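Local structure of cellulosomal scaffoldin (Bacteroides cellulosolvens, 1TYJ) at residues A[55-63]-A[75-86]. The protein is a type-II cohesin module of a cellulosome scaffoldin, and probably binds dockerin modules to anchor partner proteins in the complex. Residues are numbered along the deposited sequence; the frame is centred on the assembly and turned at random.
Sequences YTDSTMPDY and DMSKHNLSQGVL. With MOH (methanol), chain G.
With CG of D57 beside its own backbone N (chi1 -82°) and CG of H79 likewise (chi1 -48°), the aspartate carboxylate reaches L81 while the imidazole turns in under the 56-59 type I turn. The turn lies against the end of strand 73-77 and the loop after it, at an edge of the cohesin beta sandwich. H79 N gives D57 O a nearly straight bond of 2.8 Å, in the carbonyl plane and on a lone pair. At the ring edge, ND1 points to T56 O in a weak, longer bond, and CD2 of L86 sits over the centre of one imidazole face. The Y55 ring lies near parallel to the imidazole but slid well aside, its CD2 3.9 Å from H79 CE1. The syn lone pair of D57 OD1 takes L81 N at 2.9 Å, and a water joins D57 OD2 to S82 N, so both carboxylate oxygens hold the start of the 3-10 segment 81-83. L81 CD1 runs back to touch Y55 CB. S77 OG bonds to S58 O from above the carbonyl plane. M60, bent at its second torsion, lies across D75, its SD 3.5 Å from M76 O; an alanine here would probably open a gap beside D75, whose CB and CG would lose the packing of SD and CE. M60 N is bonded to a methanol, probably from the crystallisation liquor. D75 is shared: OD1 forms a salt bridge with R90, which also makes a cation-pi contact with Y63, while Y63 OH donates to D75 OD2 over a very short 2.5 Å, the ring and carboxylate planes 51° apart.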
loop_
_atom_site.group_PDB
_atom_site.type_symbol
_atom_site.label_atom_id
_atom_site.label_comp_id
_atom_site.label_asym_id
_atom_site.label_seq_id
_atom_site.Cartn_x
_atom_site.Cartn_y
_atom_site.Cartn_z
ATOM N N TYR A 55 7.480 0.938 12.837
ATOM C CA TYR A 55 6.202 0.247 12.955
ATOM C C TYR A 55 6.290 -0.875 13.949
ATOM O O TYR A 55 7.348 -1.576 14.041
ATOM C CB TYR A 55 5.840 -0.471 11.646
ATOM C CG TYR A 55 5.256 0.353 10.516
ATOM C CD1 TYR A 55 5.533 1.707 10.356
ATOM C CD2 TYR A 55 4.473 -0.278 9.525
ATOM C CE1 TYR A 55 5.013 2.436 9.262
ATOM C CE2 TYR A 55 3.963 0.434 8.452
ATOM C CZ TYR A 55 4.232 1.789 8.320
ATOM O OH TYR A 55 3.741 2.462 7.240
ATOM N N THR A 56 5.157 -1.145 14.604
ATOM C CA THR A 56 4.920 -2.466 15.175
ATOM C C THR A 56 3.983 -3.225 14.232
ATOM O O THR A 56 3.559 -2.687 13.198
ATOM C CB THR A 56 4.239 -2.367 16.558
ATOM O OG1 THR A 56 2.919 -1.823 16.391
ATOM C CG2 THR A 56 5.090 -1.476 17.503
ATOM N N ASP A 57 3.622 -4.446 14.605
ATOM C CA ASP A 57 2.727 -5.244 13.798
ATOM C C ASP A 57 1.320 -4.648 13.669
ATOM O O ASP A 57 0.543 -5.125 12.837
ATOM C CB ASP A 57 2.624 -6.687 14.333
ATOM C CG ASP A 57 3.773 -7.586 13.868
ATOM O OD1 ASP A 57 4.402 -7.258 12.834
ATOM O OD2 ASP A 57 4.006 -8.643 14.506
ATOM N N SER A 58 0.964 -3.615 14.444
ATOM C CA SER A 58 -0.384 -3.057 14.328
ATOM C C SER A 58 -0.422 -1.673 13.634
ATOM O O SER A 58 -1.490 -1.107 13.459
ATOM C CB SER A 58 -1.000 -2.917 15.744
ATOM O OG SER A 58 -0.181 -2.087 16.558
ATOM N N THR A 59 0.745 -1.147 13.236
ATOM C CA THR A 59 0.832 0.239 12.745
ATOM C C THR A 59 0.166 0.422 11.386
ATOM O O THR A 59 0.528 -0.251 10.422
ATOM C CB THR A 59 2.305 0.679 12.652
ATOM O OG1 THR A 59 2.920 0.536 13.943
ATOM C CG2 THR A 59 2.359 2.152 12.233
ATOM N N MET A 60 -0.769 1.365 11.286
ATOM C CA MET A 60 -1.367 1.674 9.995
ATOM C C MET A 60 -0.422 2.576 9.185
ATOM O O MET A 60 0.076 3.593 9.713
ATOM C CB MET A 60 -2.684 2.430 10.182
ATOM C CG MET A 60 -3.471 2.600 8.900
ATOM S SD MET A 60 -4.090 1.017 8.252
ATOM C CE MET A 60 -4.641 1.552 6.604
ATOM N N PRO A 61 -0.174 2.234 7.889
ATOM C CA PRO A 61 0.547 3.175 7.025
ATOM C C PRO A 61 -0.111 4.537 6.860
ATOM O O PRO A 61 -1.267 4.745 7.241
ATOM C CB PRO A 61 0.575 2.462 5.659
ATOM C CG PRO A 61 0.501 0.926 6.050
ATOM C CD PRO A 61 -0.508 0.965 7.199
ATOM N N ASP A 62 0.632 5.479 6.297
ATOM C CA ASP A 62 0.108 6.808 6.077
ATOM C C ASP A 62 -1.006 6.782 5.041
ATOM O O ASP A 62 -1.037 5.938 4.166
ATOM C CB ASP A 62 1.219 7.763 5.618
ATOM C CG ASP A 62 2.363 7.850 6.623
ATOM O OD1 ASP A 62 2.202 8.502 7.673
ATOM O OD2 ASP A 62 3.414 7.194 6.395
ATOM N N TYR A 63 -1.937 7.729 5.159
ATOM C CA TYR A 63 -2.997 7.847 4.195
ATOM C C TYR A 63 -2.541 8.569 2.906
ATOM O O TYR A 63 -1.502 9.263 2.870
ATOM C CB TYR A 63 -4.169 8.606 4.808
ATOM C CG TYR A 63 -4.822 7.959 6.005
ATOM C CD1 TYR A 63 -5.209 8.743 7.095
ATOM C CD2 TYR A 63 -5.096 6.568 6.042
ATOM C CE1 TYR A 63 -5.854 8.187 8.205
ATOM C CE2 TYR A 63 -5.693 5.981 7.183
ATOM C CZ TYR A 63 -6.087 6.803 8.247
ATOM O OH TYR A 63 -6.722 6.290 9.360
ATOM N N ASP A 75 -10.056 1.070 8.904
ATOM C CA ASP A 75 -8.674 0.660 8.629
ATOM C C ASP A 75 -8.433 -0.728 9.243
ATOM O O ASP A 75 -9.065 -1.097 10.238
ATOM C CB ASP A 75 -7.669 1.589 9.349
ATOM C CG ASP A 75 -7.564 2.961 8.743
ATOM O OD1 ASP A 75 -8.054 3.185 7.625
ATOM O OD2 ASP A 75 -6.979 3.825 9.425
ATOM N N MET A 76 -7.495 -1.473 8.659
ATOM C CA MET A 76 -7.002 -2.747 9.189
ATOM C C MET A 76 -5.505 -2.722 8.995
ATOM O O MET A 76 -5.042 -2.316 7.945
ATOM C CB MET A 76 -7.641 -3.941 8.416
ATOM C CG MET A 76 -6.731 -4.666 7.418
ATOM S SD MET A 76 -5.488 -5.789 8.192
ATOM C CE MET A 76 -5.301 -6.848 6.766
ATOM N N SER A 77 -4.744 -3.132 10.011
ATOM C CA SER A 77 -3.275 -3.255 9.885
ATOM C C SER A 77 -2.807 -4.328 10.840
ATOM O O SER A 77 -2.969 -4.191 12.059
ATOM C CB SER A 77 -2.526 -1.910 10.091
ATOM O OG SER A 77 -2.996 -1.162 11.238
ATOM N N LYS A 78 -2.271 -5.400 10.271
ATOM C CA LYS A 78 -1.924 -6.588 11.037
ATOM C C LYS A 78 -0.801 -7.300 10.281
ATOM O O LYS A 78 -1.028 -8.181 9.419
ATOM C CB LYS A 78 -3.176 -7.451 11.261
ATOM C CG LYS A 78 -3.028 -8.637 12.272
ATOM C CD LYS A 78 -4.350 -9.446 12.273
ATOM C CE LYS A 78 -4.538 -10.387 13.450
ATOM N NZ LYS A 78 -4.700 -9.750 14.821
ATOM N N HIS A 79 0.414 -6.870 10.618
ATOM C CA HIS A 79 1.646 -7.267 9.899
ATOM C C HIS A 79 2.312 -8.499 10.500
ATOM O O HIS A 79 1.916 -9.011 11.554
ATOM C CB HIS A 79 2.625 -6.097 9.909
ATOM C CG HIS A 79 1.988 -4.795 9.504
ATOM N ND1 HIS A 79 2.089 -3.626 10.242
ATOM C CD2 HIS A 79 1.240 -4.487 8.407
ATOM C CE1 HIS A 79 1.438 -2.655 9.610
ATOM N NE2 HIS A 79 0.889 -3.162 8.515
ATOM N N ASN A 80 3.341 -8.955 9.796
ATOM C CA ASN A 80 4.296 -9.860 10.393
ATOM C C ASN A 80 5.679 -9.335 10.069
ATOM O O ASN A 80 6.321 -9.771 9.106
ATOM C CB ASN A 80 4.075 -11.282 9.905
ATOM C CG ASN A 80 4.934 -12.266 10.646
ATOM O OD1 ASN A 80 5.856 -11.888 11.360
ATOM N ND2 ASN A 80 4.667 -13.542 10.452
ATOM N N LEU A 81 6.123 -8.327 10.828
ATOM C CA LEU A 81 7.368 -7.661 10.479
ATOM C C LEU A 81 8.562 -8.596 10.584
ATOM O O LEU A 81 9.563 -8.400 9.886
ATOM C CB LEU A 81 7.624 -6.418 11.324
ATOM C CG LEU A 81 6.485 -5.382 11.311
ATOM C CD1 LEU A 81 6.707 -4.334 12.375
ATOM C CD2 LEU A 81 6.314 -4.760 9.924
ATOM N N SER A 82 8.448 -9.617 11.427
ATOM C CA SER A 82 9.566 -10.529 11.591
ATOM C C SER A 82 9.829 -11.256 10.274
ATOM O O SER A 82 10.975 -11.648 10.016
ATOM C CB SER A 82 9.323 -11.556 12.712
ATOM O OG SER A 82 8.302 -12.470 12.387
ATOM N N GLN A 83 8.787 -11.412 9.459
ATOM C CA GLN A 83 8.864 -12.125 8.167
ATOM C C GLN A 83 8.839 -11.144 6.997
ATOM O O GLN A 83 8.756 -11.548 5.832
ATOM C CB GLN A 83 7.722 -13.130 8.045
ATOM C CG GLN A 83 7.835 -14.231 9.106
ATOM C CD GLN A 83 6.799 -15.334 8.978
ATOM O OE1 GLN A 83 6.011 -15.372 8.018
ATOM N NE2 GLN A 83 6.793 -16.257 9.951
ATOM N N GLY A 84 8.943 -9.861 7.323
ATOM C CA GLY A 84 8.945 -8.796 6.331
ATOM C C GLY A 84 7.640 -8.740 5.571
ATOM O O GLY A 84 7.638 -8.542 4.333
ATOM N N VAL A 85 6.520 -8.879 6.296
ATOM C CA VAL A 85 5.204 -8.802 5.657
ATOM C C VAL A 85 4.360 -7.663 6.243
ATOM O O VAL A 85 4.202 -7.586 7.450
ATOM C CB VAL A 85 4.448 -10.123 5.795
ATOM C CG1 VAL A 85 3.029 -10.005 5.198
ATOM C CG2 VAL A 85 5.244 -11.237 5.096
ATOM N N LEU A 86 3.889 -6.776 5.362
ATOM C CA LEU A 86 2.898 -5.777 5.748
ATOM C C LEU A 86 1.548 -6.233 5.226
ATOM O O LEU A 86 1.437 -6.629 4.083
ATOM C CB LEU A 86 3.231 -4.428 5.125
ATOM C CG LEU A 86 4.580 -3.833 5.553
ATOM C CD1 LEU A 86 4.928 -2.653 4.659
ATOM C CD2 LEU A 86 4.555 -3.440 7.030
HETATM C C MOH G . -1.332 3.258 14.817
HETATM O O MOH G . -1.934 2.536 13.686
HETATM O O HOH W 1 6.590 -9.493 13.855
#